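Local coordinates for japanin (Rhipicephalus appendiculatus, PDB 4BOE), which binds cholesterol in a lipocalin pocket and modulates the host immune response, blocking the differentiation of dendritic cells from monocytes, at residues G87-P90 with D91-I94; I130-T133 with F134-C138; K77-D80 with Y81-D84. One frame throughout, in Å; residues are numbered along the deposited sequence.

Interaction 1. Residues G87-P90 with D91-I94; sequences GAKP and DYFI. With CLR (cholesterol), chain C.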
# COMPACT_ATOMS: atom_id res chain seq x y z
N GLY A 87 0.46 9.49 7.67
CA GLY A 87 0.70 10.45 6.61
C GLY A 87 -0.10 10.25 5.34
O GLY A 87 0.36 10.69 4.30
N ALA A 88 -1.27 9.58 5.40
CA ALA A 88 -2.06 9.38 4.17
C ALA A 88 -2.51 10.72 3.55
O ALA A 88 -2.97 11.62 4.26
CB ALA A 88 -3.27 8.51 4.44
N LYS A 89 -2.35 10.84 2.22
CA LYS A 89 -2.71 12.02 1.43
C LYS A 89 -4.09 11.81 0.80
O LYS A 89 -4.55 10.67 0.70
CB LYS A 89 -1.68 12.24 0.32
CG LYS A 89 -0.24 12.33 0.79
CD LYS A 89 0.00 13.49 1.72
CE LYS A 89 1.46 13.72 2.00
NZ LYS A 89 1.79 13.52 3.45
N PRO A 90 -4.74 12.91 0.32
CA PRO A 90 -6.04 12.74 -0.33
C PRO A 90 -5.98 12.20 -1.76
O PRO A 90 -6.99 11.74 -2.26
CB PRO A 90 -6.70 14.13 -0.25
CG PRO A 90 -5.64 15.06 0.11
CD PRO A 90 -4.43 14.33 0.57
N ASP A 91 -4.80 12.22 -2.40
CA ASP A 91 -4.64 11.71 -3.76
C ASP A 91 -3.26 11.15 -3.98
O ASP A 91 -2.31 11.65 -3.41
CB ASP A 91 -4.83 12.81 -4.83
CG ASP A 91 -6.13 13.59 -4.76
OD1 ASP A 91 -7.14 13.10 -5.31
OD2 ASP A 91 -6.12 14.71 -4.20
N TYR A 92 -3.16 10.16 -4.85
CA TYR A 92 -1.90 9.56 -5.26
C TYR A 92 -1.87 9.43 -6.75
O TYR A 92 -2.90 9.21 -7.37
CB TYR A 92 -1.73 8.17 -4.64
CG TYR A 92 -1.42 8.23 -3.17
CD1 TYR A 92 -0.14 8.49 -2.72
CD2 TYR A 92 -2.44 8.13 -2.22
CE1 TYR A 92 0.14 8.62 -1.37
CE2 TYR A 92 -2.18 8.29 -0.86
CZ TYR A 92 -0.89 8.52 -0.44
OH TYR A 92 -0.64 8.68 0.89
N PHE A 93 -0.68 9.53 -7.32
CA PHE A 93 -0.48 9.35 -8.74
C PHE A 93 -0.27 7.86 -8.98
O PHE A 93 0.53 7.24 -8.29
CB PHE A 93 0.74 10.16 -9.16
CG PHE A 93 1.17 10.03 -10.59
CD1 PHE A 93 0.24 9.85 -11.59
CD2 PHE A 93 2.49 10.15 -10.94
CE1 PHE A 93 0.64 9.74 -12.91
CE2 PHE A 93 2.88 10.03 -12.26
CZ PHE A 93 1.95 9.83 -13.24
N ILE A 94 -1.00 7.28 -9.93
CA ILE A 94 -0.88 5.86 -10.30
C ILE A 94 0.18 5.79 -11.40
O ILE A 94 -0.06 6.24 -12.52
CB ILE A 94 -2.23 5.26 -10.78
CG1 ILE A 94 -3.28 5.36 -9.65
CG2 ILE A 94 -2.02 3.80 -11.22
CD1 ILE A 94 -4.72 5.30 -10.13
C1 CLR C . 3.79 2.48 6.47
C2 CLR C . 5.10 2.36 7.25
C3 CLR C . 6.29 2.22 6.33
C4 CLR C . 6.34 3.38 5.36
C5 CLR C . 5.04 3.61 4.63
C6 CLR C . 5.03 3.75 3.31
C7 CLR C . 3.80 3.97 2.48
C8 CLR C . 2.60 4.41 3.31
C9 CLR C . 2.51 3.54 4.58
C10 CLR C . 3.77 3.66 5.49
C11 CLR C . 1.19 3.78 5.34
C12 CLR C . -0.05 3.70 4.46
C13 CLR C . 0.02 4.64 3.24
C14 CLR C . 1.32 4.29 2.49
C15 CLR C . 1.19 5.05 1.17
C16 CLR C . -0.29 4.88 0.82
C17 CLR C . -0.99 4.36 2.10
C18 CLR C . -0.03 6.11 3.69
C19 CLR C . 3.79 4.98 6.29
C20 CLR C . -2.44 4.88 2.23
C21 CLR C . -3.16 4.36 3.49
C22 CLR C . -3.26 4.56 0.97
C23 CLR C . -3.16 3.11 0.43
C24 CLR C . -4.01 2.90 -0.79
C25 CLR C . -3.89 1.63 -1.60
C26 CLR C . -2.89 0.56 -1.25
C27 CLR C . -5.18 1.07 -2.16
O1 CLR C . 7.49 2.24 7.11
O HOH W 1 1.74 9.02 2.01
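Tyr92 reaches back from the start of its strand to the loop just before it, and its hydroxyl is where the two meet. The direct polar link is a hydrogen bond from Lys89 N to Tyr92 OH, 3.1 Å long and fairly straight at 164°. A water in the plane of the ring, at its edge, adds a second link: it lies 2.7 Å from Tyr92 OH and donates to Gly87 O. That carbonyl also accepts from Lys89 NZ at 3.3 Å, the lysine chain, bent at chi2 and chi4, turning its amine back toward the loop. The phenol oxygen is thus held by backbone and water together, which fixes where the ring ends.

Van der Waals contacts complete the arrangement. Lys89 crosses the tyrosine side chain at about a right angle, its CG 3.7 Å from Tyr92 OH, and Ala88 CA comes within 3.6 Å of the same oxygen. Both Ala88 and Tyr92 line the cholesterol pocket: Ala88 CA approaches methyl C18 of the sterol at 3.9 Å, and Tyr92 OH approaches C16 at 3.8 Å.

Asp91 forms a salt bridge with Arg75 on strand 73-78, the antiparallel partner of strand 91-98; the loop follows helix 80-85.

Interaction 2. Residues I130-T133 with F134-C138; sequences INRT and FYTIC. With NAG (2-acetamido-2-deoxy-beta-D-glucopyranose), chain B.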
# COMPACT_ATOMS: atom_id res chain seq x y z
N ILE A 130 8.77 -5.59 -12.37
CA ILE A 130 8.15 -4.69 -11.39
C ILE A 130 9.23 -4.13 -10.52
O ILE A 130 9.20 -2.95 -10.20
CB ILE A 130 7.09 -5.44 -10.53
CG1 ILE A 130 5.93 -5.82 -11.42
CG2 ILE A 130 6.58 -4.59 -9.34
CD1 ILE A 130 5.10 -6.91 -10.87
N ASN A 131 10.16 -4.98 -10.13
CA ASN A 131 11.30 -4.58 -9.29
C ASN A 131 12.14 -3.53 -10.01
O ASN A 131 12.51 -2.52 -9.42
CB ASN A 131 12.15 -5.83 -8.95
CG ASN A 131 13.24 -5.50 -8.00
OD1 ASN A 131 12.96 -4.94 -6.93
ND2 ASN A 131 14.48 -5.76 -8.37
N ARG A 132 12.41 -3.75 -11.30
CA ARG A 132 13.14 -2.80 -12.13
C ARG A 132 12.39 -1.46 -12.22
O ARG A 132 12.99 -0.41 -11.97
CB ARG A 132 13.43 -3.41 -13.53
CG ARG A 132 14.13 -2.45 -14.46
CD ARG A 132 14.53 -3.12 -15.74
NE ARG A 132 15.20 -2.20 -16.65
CZ ARG A 132 16.45 -1.75 -16.50
NH1 ARG A 132 17.20 -2.14 -15.48
NH2 ARG A 132 16.96 -0.90 -17.39
N THR A 133 11.09 -1.47 -12.46
CA THR A 133 10.29 -0.24 -12.48
C THR A 133 10.33 0.49 -11.17
O THR A 133 10.46 1.71 -11.14
CB THR A 133 8.83 -0.57 -12.84
OG1 THR A 133 8.81 -1.26 -14.08
CG2 THR A 133 7.95 0.66 -12.94
N PHE A 134 10.17 -0.23 -10.09
CA PHE A 134 10.21 0.36 -8.75
C PHE A 134 11.56 1.07 -8.50
O PHE A 134 11.58 2.23 -8.09
CB PHE A 134 9.90 -0.71 -7.68
CG PHE A 134 10.22 -0.32 -6.27
CD1 PHE A 134 9.49 0.65 -5.62
CD2 PHE A 134 11.22 -0.97 -5.57
CE1 PHE A 134 9.77 0.99 -4.31
CE2 PHE A 134 11.53 -0.61 -4.26
CZ PHE A 134 10.83 0.40 -3.66
N TYR A 135 12.67 0.39 -8.79
CA TYR A 135 14.00 0.97 -8.60
C TYR A 135 14.32 2.12 -9.58
O TYR A 135 15.09 3.00 -9.25
CB TYR A 135 15.10 -0.10 -8.63
CG TYR A 135 15.32 -0.73 -7.29
CD1 TYR A 135 14.56 -1.81 -6.88
CD2 TYR A 135 16.22 -0.19 -6.38
CE1 TYR A 135 14.71 -2.37 -5.62
CE2 TYR A 135 16.42 -0.76 -5.13
CZ TYR A 135 15.64 -1.84 -4.74
OH TYR A 135 15.80 -2.41 -3.50
N THR A 136 13.67 2.15 -10.73
CA THR A 136 13.83 3.25 -11.67
C THR A 136 13.13 4.54 -11.21
O THR A 136 13.72 5.60 -11.19
CB THR A 136 13.29 2.80 -13.04
OG1 THR A 136 14.09 1.70 -13.46
CG2 THR A 136 13.33 3.90 -14.09
N ILE A 137 11.87 4.42 -10.88
CA ILE A 137 10.98 5.55 -10.60
C ILE A 137 11.00 6.14 -9.22
O ILE A 137 10.65 7.31 -9.05
CB ILE A 137 9.51 5.01 -10.90
CG1 ILE A 137 9.30 4.68 -12.38
CG2 ILE A 137 8.40 5.92 -10.39
CD1 ILE A 137 9.63 5.78 -13.37
N CYS A 138 11.31 5.33 -8.24
CA CYS A 138 11.23 5.65 -6.81
C CYS A 138 12.49 6.28 -6.25
O CYS A 138 13.53 5.65 -6.35
CB CYS A 138 10.90 4.37 -6.04
SG CYS A 138 10.22 4.62 -4.38
C1 NAG B . 15.61 -5.49 -7.52
C2 NAG B . 16.44 -6.75 -7.27
C3 NAG B . 17.61 -6.36 -6.36
C4 NAG B . 18.41 -5.23 -6.99
C5 NAG B . 17.48 -4.04 -7.26
C6 NAG B . 18.16 -2.88 -7.94
C7 NAG B . 14.98 -8.74 -7.36
C8 NAG B . 13.97 -9.55 -6.59
N2 NAG B . 15.64 -7.79 -6.66
O3 NAG B . 18.42 -7.51 -6.16
O4 NAG B . 19.46 -4.81 -6.12
O5 NAG B . 16.40 -4.46 -8.10
O6 NAG B . 19.00 -3.32 -9.00
O7 NAG B . 15.15 -8.91 -8.57
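The ring of Tyr135 packs against the first sugar of the glycan carried by Asn131, one helical turn earlier. Asn131 ND2 is bonded covalently to C1 of the N-acetylglucosamine, and sugar C5 sits 3.6 Å above the ring plane of Tyr135, over its centre, a CH-pi arrangement. The amide of Asn131 runs obliquely to the ring, their planes 70° apart, and Asn131 OD1 lies 3.4 Å from Tyr135 CE1. With CG of Asn131 anti to the backbone N (chi1 -174°), the amide leads the sugar out over one face of the phenol ring.

Behind this first shell the helix backbone sets the spacing. Tyr135 N donates to Asn131 O at 3.0 Å, and the same carbonyl oxygen lies in plane at the edge of the tyrosine ring. At the next residue, Arg132 O takes two bonds from Thr136: one from its N and, above the carbonyl plane, one from Thr136 OG1 at 2.8 Å.

Further out, Phe134 packs on Leu116, and the disulfide between Cys138 and Cys114 ties the helix end to strand 114-118. A helix lying against the outside of an antiparallel barrel is typical of lipocalins; here it also bears an N-linked glycan.

Interaction 3. Residues K77-D80 with Y81-D84; sequences KASD and YVRD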
# COMPACT_ATOMS: atom_id res chain seq x y z
N LYS A 77 -9.79 8.77 0.98
CA LYS A 77 -10.44 9.45 2.12
C LYS A 77 -10.09 8.59 3.33
O LYS A 77 -10.72 7.57 3.60
CB LYS A 77 -11.97 9.60 1.96
CG LYS A 77 -12.37 10.64 0.95
CD LYS A 77 -13.87 11.02 0.96
CE LYS A 77 -14.83 9.87 1.01
NZ LYS A 77 -16.25 10.31 0.83
N ALA A 78 -8.99 8.91 3.94
CA ALA A 78 -8.47 8.16 5.07
C ALA A 78 -9.06 8.67 6.38
O ALA A 78 -9.36 9.86 6.53
CB ALA A 78 -6.95 8.25 5.12
N SER A 79 -9.18 7.75 7.35
CA SER A 79 -9.65 8.12 8.68
C SER A 79 -8.70 9.16 9.28
O SER A 79 -7.54 9.32 8.88
CB SER A 79 -9.70 6.89 9.58
OG SER A 79 -8.38 6.43 9.86
N ASP A 80 -9.21 9.87 10.25
CA ASP A 80 -8.44 10.88 10.96
C ASP A 80 -7.16 10.26 11.56
O ASP A 80 -6.08 10.86 11.48
CB ASP A 80 -9.32 11.48 12.05
CG ASP A 80 -8.66 12.59 12.78
OD1 ASP A 80 -7.78 12.30 13.63
OD2 ASP A 80 -8.95 13.76 12.48
N TYR A 81 -7.28 9.06 12.14
CA TYR A 81 -6.13 8.36 12.72
C TYR A 81 -5.04 8.10 11.66
O TYR A 81 -3.87 8.34 11.93
CB TYR A 81 -6.61 7.01 13.33
CG TYR A 81 -5.52 6.30 14.12
CD1 TYR A 81 -4.56 5.53 13.48
CD2 TYR A 81 -5.40 6.48 15.49
CE1 TYR A 81 -3.48 5.01 14.17
CE2 TYR A 81 -4.38 5.88 16.21
CZ TYR A 81 -3.43 5.12 15.55
OH TYR A 81 -2.39 4.60 16.28
N VAL A 82 -5.44 7.55 10.49
CA VAL A 82 -4.52 7.22 9.40
C VAL A 82 -3.90 8.49 8.79
O VAL A 82 -2.72 8.50 8.46
CB VAL A 82 -5.23 6.34 8.34
CG1 VAL A 82 -4.40 6.20 7.06
CG2 VAL A 82 -5.58 4.97 8.93
N ARG A 83 -4.70 9.56 8.64
CA ARG A 83 -4.18 10.84 8.15
C ARG A 83 -3.22 11.49 9.17
O ARG A 83 -2.17 11.99 8.79
CB ARG A 83 -5.34 11.79 7.85
CG ARG A 83 -6.12 11.38 6.64
CD ARG A 83 -7.14 12.42 6.21
NE ARG A 83 -8.36 12.37 7.03
CZ ARG A 83 -8.74 13.27 7.94
NH1 ARG A 83 -7.98 14.34 8.18
NH2 ARG A 83 -9.87 13.11 8.61
N ASP A 84 -3.58 11.44 10.45
CA ASP A 84 -2.78 12.02 11.53
C ASP A 84 -1.43 11.27 11.74
O ASP A 84 -0.38 11.90 11.84
CB ASP A 84 -3.62 12.00 12.85
CG ASP A 84 -3.07 12.74 14.06
OD1 ASP A 84 -2.07 13.47 13.90
OD2 ASP A 84 -3.68 12.61 15.16
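Over one face of the Arg83 guanidinium lies the backbone of Asp80, with Asp80 CA 3.5 Å above the plane and offset toward its rim; at the edge, in plane, is the carbonyl oxygen of Ala78. Arg83 NE donates to that Ala78 O across 2.7 Å at an angle of 155°, although the nitrogen is tilted from the carbonyl plane. The bend at chi3 (-79°) folds the arginine back over the preceding turn and brings NE to the last carbonyl of the strand. The carboxylate of Asp80 stands nearly perpendicular to the guanidinium, 81° between planes. Asp80 OD2 is 4.0 Å from Arg83 NH2 but well out of the guanidinium plane, which probably leaves a general attraction between the charges, with no N-H pointed at the oxygen.

This is the junction where strand 73-78 gives way to the short helix 80-85, and Ser79 occupies the N-cap. Its OG, placed between the backbone N and the carbonyl carbon, accepts from Val82 N at 3.2 Å. The backbone continues the pattern: Ser79 O receives Arg83 N and Asp80 O receives Asp84 N, the first bonds of the helix. An alanine in place of Ser79 would leave Val82 N without its capping acceptor, and the first turn is likely to be less firmly held. The same hydroxyl makes a weak hydrogen bond to Ala62 O on the neighbouring strand 59-66, and so touches sheet and helix together.

Beneath the cap, Ala78 CB makes apolar contacts with Arg83 CG and with Val82 CG1, the latter 3.8 Å from Ala78 CB. The other methyl of the valine, CG2, lies in van der Waals contact with Ser79 OG, while Val82 also packs on Leu45 of strand 40-49.

In the fold
Along the chain the order is interaction 3, interaction 1, interaction 2. The first two are neighbours, their centres about 12 Å apart: strand 73-78 ends in helix 80-85, the following loop leads into strand 91-98, and the two strands pair in the same antiparallel sheet. They touch where Ala88 CB packs on Val82 CG1 at 3.7 Å and on Ala78 CB, so the helix start packs against the loop whose Ala88 lines the cholesterol pocket. Interaction 2 stands apart on helix 128-137, its centre about 19 Å from that of interaction 1 and about 28 Å from that of interaction 3, which lies on the opposite side of the chain's centre. The cholesterol pocket and the Asn131 glycan thus occupy separate regions.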